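Local coordinates for KLLA0C04147p (Kluyveromyces lactis, PDB 5H2D), which binds ergosterol through the OSBP-related domain (ORD) that makes up this chain, and probably transfers sterols as part of a longer protein, at residues S42-L45 with W46-L49; R366-E369 with A370-K374; K374-V377 with E378-Q381. One frame throughout, in Å; residues are numbered along the deposited sequence.

Contact 1: residues S42-L45 with W46-L49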
ATOM      1  N   SER A  42     -23.552 -13.767   6.076  1.00 29.92           N
ATOM      2  CA  SER A  42     -23.627 -12.425   5.500  1.00 29.86           C
ATOM      3  C   SER A  42     -24.487 -11.533   6.398  1.00 27.88           C
ATOM      4  O   SER A  42     -25.596 -11.121   6.050  1.00 25.28           O
ATOM      5  CB  SER A  42     -24.175 -12.492   4.081  1.00 31.93           C
ATOM      6  OG  SER A  42     -25.359 -13.269   4.065  1.00 33.83           O
ATOM      7  N   VAL A  43     -23.949 -11.248   7.589  1.00 27.07           N
ATOM      8  CA  VAL A  43     -24.625 -10.354   8.525  1.00 22.15           C
ATOM      9  C   VAL A  43     -24.718  -8.950   7.930  1.00 20.53           C
ATOM     10  O   VAL A  43     -23.817  -8.488   7.224  1.00 20.24           O
ATOM     11  CB  VAL A  43     -23.892 -10.317   9.878  1.00 27.51           C
ATOM     12  CG1 VAL A  43     -24.699  -9.508  10.896  1.00 26.41           C
ATOM     13  CG2 VAL A  43     -23.616 -11.728  10.392  1.00 29.90           C
ATOM     14  N   SER A  44     -25.820  -8.260   8.220  1.00 18.59           N
ATOM     15  CA  SER A  44     -26.008  -6.914   7.698  1.00 15.31           C
ATOM     16  C   SER A  44     -25.048  -5.935   8.379  1.00 15.38           C
ATOM     17  O   SER A  44     -24.942  -5.911   9.607  1.00 16.87           O
ATOM     18  CB  SER A  44     -27.466  -6.489   7.900  1.00 22.30           C
ATOM     19  OG  SER A  44     -27.594  -5.161   8.359  1.00 20.74           O
ATOM     20  N   LEU A  45     -24.329  -5.138   7.580  1.00 14.74           N
ATOM     21  CA  LEU A  45     -23.371  -4.194   8.158  1.00 11.21           C
ATOM     22  C   LEU A  45     -24.072  -3.153   9.021  1.00 14.69           C
ATOM     23  O   LEU A  45     -23.591  -2.805  10.107  1.00 13.99           O
ATOM     24  CB  LEU A  45     -22.562  -3.512   7.047  1.00 13.46           C
ATOM     25  CG  LEU A  45     -21.443  -2.574   7.526  1.00 13.58           C
ATOM     26  CD1 LEU A  45     -20.537  -3.294   8.513  1.00 12.83           C
ATOM     27  CD2 LEU A  45     -20.621  -2.049   6.335  1.00 14.18           C
ATOM     28  N   TRP A  46     -25.203  -2.634   8.545  1.00 14.71           N
ATOM     29  CA  TRP A  46     -25.968  -1.697   9.358  1.00 15.54           C
ATOM     30  C   TRP A  46     -26.335  -2.297  10.713  1.00 15.56           C
ATOM     31  O   TRP A  46     -26.213  -1.623  11.743  1.00 16.26           O
ATOM     32  CB  TRP A  46     -27.216  -1.250   8.598  1.00 15.60           C
ATOM     33  CG  TRP A  46     -28.112  -0.419   9.461  1.00 18.99           C
ATOM     34  CD1 TRP A  46     -29.318  -0.791   9.992  1.00 19.12           C
ATOM     35  CD2 TRP A  46     -27.847   0.899   9.943  1.00 22.21           C
ATOM     36  NE1 TRP A  46     -29.830   0.235  10.751  1.00 22.34           N
ATOM     37  CE2 TRP A  46     -28.946   1.281  10.737  1.00 23.78           C
ATOM     38  CE3 TRP A  46     -26.795   1.800   9.768  1.00 25.05           C
ATOM     39  CZ2 TRP A  46     -29.017   2.523  11.365  1.00 26.83           C
ATOM     40  CZ3 TRP A  46     -26.868   3.032  10.388  1.00 27.06           C
ATOM     41  CH2 TRP A  46     -27.975   3.384  11.170  1.00 27.98           C
ATOM     42  N   SER A  47     -26.780  -3.562  10.746  1.00 14.17           N
ATOM     43  CA  SER A  47     -27.177  -4.167  12.017  1.00 15.65           C
ATOM     44  C   SER A  47     -26.039  -4.144  13.023  1.00 18.01           C
ATOM     45  O   SER A  47     -26.282  -4.071  14.237  1.00 19.41           O
ATOM     46  CB  SER A  47     -27.675  -5.605  11.810  1.00 19.91           C
ATOM     47  OG  SER A  47     -26.619  -6.550  11.696  1.00 19.46           O
ATOM     48  N   VAL A  48     -24.798  -4.187  12.531  1.00 15.97           N
ATOM     49  CA  VAL A  48     -23.618  -4.172  13.384  1.00 17.13           C
ATOM     50  C   VAL A  48     -23.270  -2.747  13.784  1.00 16.45           C
ATOM     51  O   VAL A  48     -23.052  -2.446  14.966  1.00 22.15           O
ATOM     52  CB  VAL A  48     -22.443  -4.850  12.648  1.00 15.52           C
ATOM     53  CG1 VAL A  48     -21.147  -4.680  13.431  1.00 17.79           C
ATOM     54  CG2 VAL A  48     -22.734  -6.323  12.395  1.00 18.43           C
ATOM     55  N   LEU A  49     -23.235  -1.839  12.810  1.00 15.43           N
ATOM     56  CA  LEU A  49     -22.709  -0.502  13.050  1.00 15.29           C
ATOM     57  C   LEU A  49     -23.713   0.440  13.702  1.00 18.75           C
ATOM     58  O   LEU A  49     -23.298   1.478  14.220  1.00 19.14           O
ATOM     59  CB  LEU A  49     -22.216   0.126  11.745  1.00 15.65           C
ATOM     60  CG  LEU A  49     -21.055  -0.568  11.014  1.00 15.45           C
ATOM     61  CD1 LEU A  49     -20.698   0.200   9.753  1.00 14.07           C
ATOM     62  CD2 LEU A  49     -19.841  -0.705  11.930  1.00 15.31           C
TER

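Contact 2: residues R366-E369 with A370-K374. With SO4 (sulfate ion), chain D.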
ATOM      1  N   ARG A 366     -10.426 -20.796  11.143  1.00 14.34           N
ATOM      2  CA  ARG A 366     -10.580 -21.223  12.532  1.00 11.61           C
ATOM      3  C   ARG A 366     -10.870 -19.982  13.366  1.00 14.01           C
ATOM      4  O   ARG A 366      -9.994 -19.406  14.008  1.00 14.69           O
ATOM      5  CB  ARG A 366      -9.341 -21.971  13.001  1.00 16.57           C
ATOM      6  CG  ARG A 366      -9.168 -23.279  12.262  1.00 19.15           C
ATOM      7  CD  ARG A 366      -8.260 -24.216  13.013  1.00 20.71           C
ATOM      8  NE  ARG A 366      -6.968 -23.597  13.240  1.00 21.25           N
ATOM      9  CZ  ARG A 366      -6.000 -23.555  12.336  1.00 19.37           C
ATOM     10  NH1 ARG A 366      -6.180 -24.106  11.140  1.00 21.88           N
ATOM     11  NH2 ARG A 366      -4.849 -22.965  12.630  1.00 23.50           N
ATOM     12  N   TYR A 367     -12.134 -19.564  13.335  1.00 14.06           N
ATOM     13  CA  TYR A 367     -12.468 -18.238  13.832  1.00 14.37           C
ATOM     14  C   TYR A 367     -12.479 -18.176  15.351  1.00 15.77           C
ATOM     15  O   TYR A 367     -12.189 -17.117  15.916  1.00 16.99           O
ATOM     16  CB  TYR A 367     -13.807 -17.783  13.246  1.00 16.13           C
ATOM     17  CG  TYR A 367     -13.783 -17.830  11.738  1.00 15.19           C
ATOM     18  CD1 TYR A 367     -12.741 -17.236  11.017  1.00 15.68           C
ATOM     19  CD2 TYR A 367     -14.759 -18.517  11.025  1.00 18.12           C
ATOM     20  CE1 TYR A 367     -12.701 -17.301   9.633  1.00 16.90           C
ATOM     21  CE2 TYR A 367     -14.723 -18.581   9.631  1.00 18.20           C
ATOM     22  CZ  TYR A 367     -13.696 -17.974   8.943  1.00 19.26           C
ATOM     23  OH  TYR A 367     -13.654 -18.047   7.564  1.00 17.72           O
ATOM     24  N   ASP A 368     -12.790 -19.280  16.044  1.00 16.43           N
ATOM     25  CA  ASP A 368     -12.694 -19.226  17.499  1.00 16.70           C
ATOM     26  C   ASP A 368     -11.242 -19.204  17.953  1.00 16.10           C
ATOM     27  O   ASP A 368     -10.890 -18.491  18.903  1.00 17.22           O
ATOM     28  CB  ASP A 368     -13.417 -20.401  18.153  1.00 21.95           C
ATOM     29  CG  ASP A 368     -13.346 -20.323  19.668  1.00 23.94           C
ATOM     30  OD1 ASP A 368     -13.785 -19.288  20.211  1.00 23.06           O
ATOM     31  OD2 ASP A 368     -12.808 -21.255  20.303  1.00 27.80           O
ATOM     32  N   GLU A 369     -10.382 -19.989  17.299  1.00 15.81           N
ATOM     33  CA  GLU A 369      -8.959 -19.892  17.591  1.00 14.48           C
ATOM     34  C   GLU A 369      -8.460 -18.478  17.329  1.00 15.44           C
ATOM     35  O   GLU A 369      -7.670 -17.934  18.109  1.00 15.05           O
ATOM     36  CB  GLU A 369      -8.162 -20.910  16.770  1.00 19.74           C
ATOM     37  CG  GLU A 369      -8.511 -22.363  17.071  1.00 28.78           C
ATOM     38  CD  GLU A 369      -7.343 -23.306  16.815  1.00 32.02           C
ATOM     39  OE1 GLU A 369      -7.287 -24.386  17.451  1.00 35.87           O
ATOM     40  OE2 GLU A 369      -6.469 -22.953  15.991  1.00 26.21           O
ATOM     41  N   ALA A 370      -8.936 -17.855  16.251  1.00 14.45           N
ATOM     42  CA  ALA A 370      -8.509 -16.487  15.972  1.00 14.00           C
ATOM     43  C   ALA A 370      -8.915 -15.545  17.098  1.00 13.27           C
ATOM     44  O   ALA A 370      -8.115 -14.710  17.531  1.00 15.81           O
ATOM     45  CB  ALA A 370      -9.072 -16.025  14.621  1.00 14.14           C
ATOM     46  N   ALA A 371     -10.143 -15.679  17.615  1.00 13.95           N
ATOM     47  CA  ALA A 371     -10.590 -14.808  18.698  1.00 13.50           C
ATOM     48  C   ALA A 371      -9.817 -15.085  19.980  1.00 16.09           C
ATOM     49  O   ALA A 371      -9.516 -14.161  20.743  1.00 14.91           O
ATOM     50  CB  ALA A 371     -12.093 -14.991  18.931  1.00 16.10           C
ATOM     51  N   THR A 372      -9.497 -16.357  20.229  1.00 15.28           N
ATOM     52  CA  THR A 372      -8.758 -16.727  21.431  1.00 16.39           C
ATOM     53  C   THR A 372      -7.351 -16.139  21.410  1.00 15.86           C
ATOM     54  O   THR A 372      -6.887 -15.562  22.400  1.00 16.58           O
ATOM     55  CB  THR A 372      -8.701 -18.247  21.547  1.00 17.86           C
ATOM     56  OG1 THR A 372     -10.033 -18.775  21.608  1.00 18.94           O
ATOM     57  CG2 THR A 372      -7.938 -18.667  22.795  1.00 18.09           C
ATOM     58  N   GLU A 373      -6.667 -16.261  20.270  1.00 14.26           N
ATOM     59  CA  GLU A 373      -5.300 -15.759  20.162  1.00 14.75           C
ATOM     60  C   GLU A 373      -5.272 -14.242  20.132  1.00 13.91           C
ATOM     61  O   GLU A 373      -4.349 -13.622  20.677  1.00 13.80           O
ATOM     62  CB  GLU A 373      -4.631 -16.332  18.914  1.00 13.89           C
ATOM     63  CG  GLU A 373      -4.251 -17.787  19.094  1.00 16.16           C
ATOM     64  CD  GLU A 373      -3.215 -17.958  20.201  1.00 20.34           C
ATOM     65  OE1 GLU A 373      -2.010 -17.999  19.890  1.00 29.14           O
ATOM     66  OE2 GLU A 373      -3.608 -18.024  21.387  1.00 30.54           O
ATOM     67  N   LYS A 374      -6.276 -13.629  19.496  1.00 12.31           N
ATOM     68  CA  LYS A 374      -6.335 -12.173  19.467  1.00 12.68           C
ATOM     69  C   LYS A 374      -6.445 -11.610  20.875  1.00 12.32           C
ATOM     70  O   LYS A 374      -5.769 -10.637  21.228  1.00 14.54           O
ATOM     71  CB  LYS A 374      -7.512 -11.711  18.600  1.00 13.07           C
ATOM     72  CG  LYS A 374      -7.646 -10.207  18.514  1.00 14.25           C
ATOM     73  CD  LYS A 374      -8.839  -9.819  17.647  1.00 19.13           C
ATOM     74  CE  LYS A 374      -8.856  -8.338  17.314  1.00 30.14           C
ATOM     75  NZ  LYS A 374      -9.343  -7.516  18.452  1.00 35.54           N
TER
HETATM   76  S   SO4 D1303     -12.431 -22.933  15.422  1.00 31.10           S
HETATM   77  O1  SO4 D1303     -12.592 -23.768  16.612  1.00 37.95           O
HETATM   78  O2  SO4 D1303     -12.138 -23.756  14.244  1.00 32.98           O
HETATM   79  O3  SO4 D1303     -13.674 -22.186  15.175  1.00 31.95           O
HETATM   80  O4  SO4 D1303     -11.331 -22.001  15.641  1.00 25.60           O
HETATM   81  O   HOH W   1     -10.663 -21.191  22.983  1.00 30.21           O

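Contact 3: residues K374-V377 with E378-Q381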
ATOM      1  N   LYS A 374      -6.276 -13.629  19.496  1.00 12.31           N
ATOM      2  CA  LYS A 374      -6.335 -12.173  19.467  1.00 12.68           C
ATOM      3  C   LYS A 374      -6.445 -11.610  20.875  1.00 12.32           C
ATOM      4  O   LYS A 374      -5.769 -10.637  21.228  1.00 14.54           O
ATOM      5  CB  LYS A 374      -7.512 -11.711  18.600  1.00 13.07           C
ATOM      6  CG  LYS A 374      -7.646 -10.207  18.514  1.00 14.25           C
ATOM      7  CD  LYS A 374      -8.839  -9.819  17.647  1.00 19.13           C
ATOM      8  CE  LYS A 374      -8.856  -8.338  17.314  1.00 30.14           C
ATOM      9  NZ  LYS A 374      -9.343  -7.516  18.452  1.00 35.54           N
ATOM     10  N   HIS A 375      -7.295 -12.216  21.701  1.00 14.72           N
ATOM     11  CA  HIS A 375      -7.422 -11.743  23.069  1.00 15.22           C
ATOM     12  C   HIS A 375      -6.081 -11.817  23.784  1.00 15.01           C
ATOM     13  O   HIS A 375      -5.699 -10.892  24.512  1.00 15.55           O
ATOM     14  CB  HIS A 375      -8.483 -12.578  23.783  1.00 14.13           C
ATOM     15  CG  HIS A 375      -8.884 -12.038  25.116  1.00 21.60           C
ATOM     16  ND1 HIS A 375      -8.168 -12.290  26.267  1.00 21.41           N
ATOM     17  CD2 HIS A 375      -9.925 -11.254  25.480  1.00 21.59           C
ATOM     18  CE1 HIS A 375      -8.752 -11.684  27.285  1.00 26.10           C
ATOM     19  NE2 HIS A 375      -9.824 -11.054  26.836  1.00 24.34           N
ATOM     20  N   ARG A 376      -5.337 -12.899  23.555  1.00 14.56           N
ATOM     21  CA  ARG A 376      -4.054 -13.082  24.225  1.00 13.29           C
ATOM     22  C   ARG A 376      -3.035 -12.047  23.765  1.00 14.72           C
ATOM     23  O   ARG A 376      -2.391 -11.393  24.593  1.00 16.31           O
ATOM     24  CB  ARG A 376      -3.531 -14.488  23.959  1.00 14.18           C
ATOM     25  CG  ARG A 376      -2.205 -14.766  24.645  1.00 17.09           C
ATOM     26  CD  ARG A 376      -1.732 -16.198  24.426  1.00 17.36           C
ATOM     27  NE  ARG A 376      -1.447 -16.467  23.019  1.00 18.84           N
ATOM     28  CZ  ARG A 376      -0.357 -16.039  22.394  1.00 17.59           C
ATOM     29  NH1 ARG A 376       0.556 -15.333  23.055  1.00 18.58           N
ATOM     30  NH2 ARG A 376      -0.174 -16.322  21.109  1.00 20.08           N
ATOM     31  N   VAL A 377      -2.861 -11.891  22.451  1.00 15.04           N
ATOM     32  CA  VAL A 377      -1.796 -10.995  22.020  1.00 13.80           C
ATOM     33  C   VAL A 377      -2.170  -9.549  22.304  1.00 12.93           C
ATOM     34  O   VAL A 377      -1.292  -8.720  22.580  1.00 14.11           O
ATOM     35  CB  VAL A 377      -1.425 -11.218  20.535  1.00 11.62           C
ATOM     36  CG1 VAL A 377      -0.943 -12.657  20.321  1.00 14.48           C
ATOM     37  CG2 VAL A 377      -2.586 -10.905  19.637  1.00 13.12           C
ATOM     38  N   GLU A 378      -3.459  -9.218  22.277  1.00 12.26           N
ATOM     39  CA  GLU A 378      -3.849  -7.850  22.610  1.00 14.89           C
ATOM     40  C   GLU A 378      -3.681  -7.570  24.099  1.00 16.01           C
ATOM     41  O   GLU A 378      -3.295  -6.458  24.480  1.00 15.53           O
ATOM     42  CB  GLU A 378      -5.279  -7.567  22.147  1.00 16.56           C
ATOM     43  CG  GLU A 378      -5.355  -7.381  20.627  1.00 15.33           C
ATOM     44  CD  GLU A 378      -6.758  -7.086  20.131  1.00 22.32           C
ATOM     45  OE1 GLU A 378      -7.709  -7.151  20.934  1.00 22.02           O
ATOM     46  OE2 GLU A 378      -6.915  -6.797  18.921  1.00 22.46           O
ATOM     47  N   GLU A 379      -3.961  -8.557  24.955  1.00 15.35           N
ATOM     48  CA  GLU A 379      -3.750  -8.352  26.389  1.00 17.03           C
ATOM     49  C   GLU A 379      -2.276  -8.144  26.698  1.00 20.15           C
ATOM     50  O   GLU A 379      -1.914  -7.255  27.481  1.00 19.46           O
ATOM     51  CB  GLU A 379      -4.310  -9.539  27.181  1.00 20.16           C
ATOM     52  CG  GLU A 379      -3.695  -9.727  28.568  1.00 26.97           C
ATOM     53  CD  GLU A 379      -2.442 -10.612  28.550  1.00 34.15           C
ATOM     54  OE1 GLU A 379      -2.251 -11.392  27.578  1.00 35.22           O
ATOM     55  OE2 GLU A 379      -1.640 -10.528  29.510  1.00 38.64           O
ATOM     56  N   ARG A 380      -1.406  -8.945  26.084  1.00 18.10           N
ATOM     57  CA  ARG A 380       0.023  -8.792  26.346  1.00 19.97           C
ATOM     58  C   ARG A 380       0.517  -7.426  25.902  1.00 20.71           C
ATOM     59  O   ARG A 380       1.309  -6.787  26.603  1.00 19.47           O
ATOM     60  CB  ARG A 380       0.823  -9.898  25.660  1.00 22.77           C
ATOM     61  CG  ARG A 380       2.315  -9.775  25.918  1.00 27.71           C
ATOM     62  CD  ARG A 380       2.979 -11.131  25.990  1.00 34.48           C
ATOM     63  NE  ARG A 380       3.287 -11.654  24.669  1.00 36.75           N
ATOM     64  CZ  ARG A 380       4.506 -11.996  24.265  1.00 32.56           C
ATOM     65  NH1 ARG A 380       5.544 -11.886  25.083  1.00 34.93           N
ATOM     66  NH2 ARG A 380       4.682 -12.462  23.041  1.00 30.07           N
ATOM     67  N   GLN A 381       0.054  -6.959  24.738  1.00 14.48           N
ATOM     68  CA  GLN A 381       0.415  -5.629  24.262  1.00 16.70           C
ATOM     69  C   GLN A 381       0.029  -4.562  25.275  1.00 19.97           C
ATOM     70  O   GLN A 381       0.822  -3.665  25.587  1.00 19.50           O
ATOM     71  CB  GLN A 381      -0.263  -5.368  22.916  1.00 16.80           C
ATOM     72  CG  GLN A 381      -0.141  -3.946  22.411  1.00 17.30           C
ATOM     73  CD  GLN A 381      -0.459  -3.864  20.944  1.00 19.31           C
ATOM     74  OE1 GLN A 381       0.443  -3.922  20.108  1.00 20.08           O
ATOM     75  NE2 GLN A 381      -1.748  -3.780  20.613  1.00 16.11           N
TER

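Contact 1: residues S42-L45 with W46-L49
The short helix 45-49 starts with a serine N-cap. Ser44 sits just before it, and its OG accepts the backbone N-H of Ser47 at 3.0 Å, with an N-H...O angle of 161°. Ser47 donates a second time, from its side chain. Its OG donates to Ser44 O at 2.8 Å and comes in only 19° off the carbonyl plane. A chi1 of 81° places that hydroxyl between the backbone N and the carbonyl carbon of Ser47, turned back toward the cap. Ser47 is thus the donor in both bonds, one from its backbone N and one from its OG, and Ser44 accepts both.

Val43 lies alongside this polar pair. Its CG1 touches Ser47 OG at 3.6 Å and Val48 CG2 at 4.0 Å, and the two valine side chains cross at about a right angle. One turn on, Leu49 N donates to Leu45 O at 2.9 Å. The two leucines meet on the same flank, with Leu45 CG 3.6 Å from Leu49 CD1. Phe66 lies against Leu45, while Met60 and Phe173 touch Leu49. The arrangement is a serine-capped helix start whose first leucine touches the bound ergosterol.

Contact 2: residues R366-E369 with A370-K374
Thr372 leans back over the preceding turn of its helix onto Asp368. Its CB lies 3.4 Å from Asp368 O and slightly farther from Glu369 O. With chi1 at -59°, OG1 stands beside the backbone N of Thr372, and this aims the hydroxyl at the same carbonyl. OG1 donates to Asp368 O at 2.9 Å, from 38° above the carbonyl plane. Thr372 N donates to that oxygen too, from the opposite face. Asp368 O is therefore held by two donors of a single residue. At its tip, OG1 also accepts from a water at 2.9 Å. This water makes a second, weak bond to Asp368 OD2, so it links the two side chains on the outer surface.

All of this belongs to the first turns of helix 367-390, for which Arg366 is the N-cap residue. Arg366 O takes the N-H of Ala370. A sulfate, probably from the crystallisation liquor, sits at the helix start. Glu369 N donates to sulfate O4 at 2.8 Å. Asp368 N donates to sulfate O3 at 3.2 Å. Backbone N-H groups at a helix N-terminus commonly hold an anion in this way, and the helix dipole probably favours it.

The Glu369 side chain passes the sulfate before it reaches a cation. Its CG is 3.2 Å from sulfate O4. Beyond this the chain runs extended, and OE2 forms a salt bridge with Arg366 NE at 2.9 Å. The oxygen lies nearly in the guanidinium plane, but the N-H meets the carboxylate from above, 63° out of its plane. Arg366 NH1 has a second acidic partner in Glu364. On the inner side, Ala370 is buried and Tyr367 OH bonds to Asp38.

Contact 3: residues K374-V377 with E378-Q381
Lys374 NZ donates to Glu378 OE2 at 2.6 Å, a short salt bridge one helical turn along. The ammonium meets OE2 on the syn side, 25° out of the carboxylate plane, and lies 3.0 Å from Glu378 OE1 as well. The lysine runs extended from CB to CE and turns only at its last torsion, chi4 -78°. That turn folds NZ over to the carboxylate. The aliphatic part follows the acid closely, with Lys374 CG 3.6 Å from Glu378 CD.

The pair is an i to i+4 bridge in the middle of helix 367-390. The backbone beneath it is regular, with Glu378 N donating to Lys374 O at 2.9 Å. On another flank, Glu379 bends at chi2, and its OE1 comes within 3.0 Å of Arg376 O. Both atoms are acceptors, so this approach is probably unfavourable if the carboxylate is ionised. Val377 CG1 lies over one face of the Arg376 guanidinium, offset toward the rim. Arg376 forms a salt bridge with Glu373 and Arg380 one with Asp433, and both arginines hydrogen-bond to Phe435 O at the chain terminus. Gln381 OE1 accepts from Leu125 N.

Overall arrangement
Contacts 2 and 3 follow one another on helix 367-390 and share Lys374. Their centres are about 11 Å apart. Contact 2 covers the start of the helix and contact 3 its middle, where side chains reach the C-terminal residues. Contact 1 lies far earlier in the chain, on the short helix 45-49. Its centre is about 21 Å from that of contact 2 and about 26 Å from that of contact 3, and it touches neither. Contact 1 is the one beside the ergosterol: side chain to ligand, the distance is about 4 Å for Leu45 and about 12 Å for Lys374. Contacts 2 and 3, on the long helix, lie at the surface of the same OSBP-related domain.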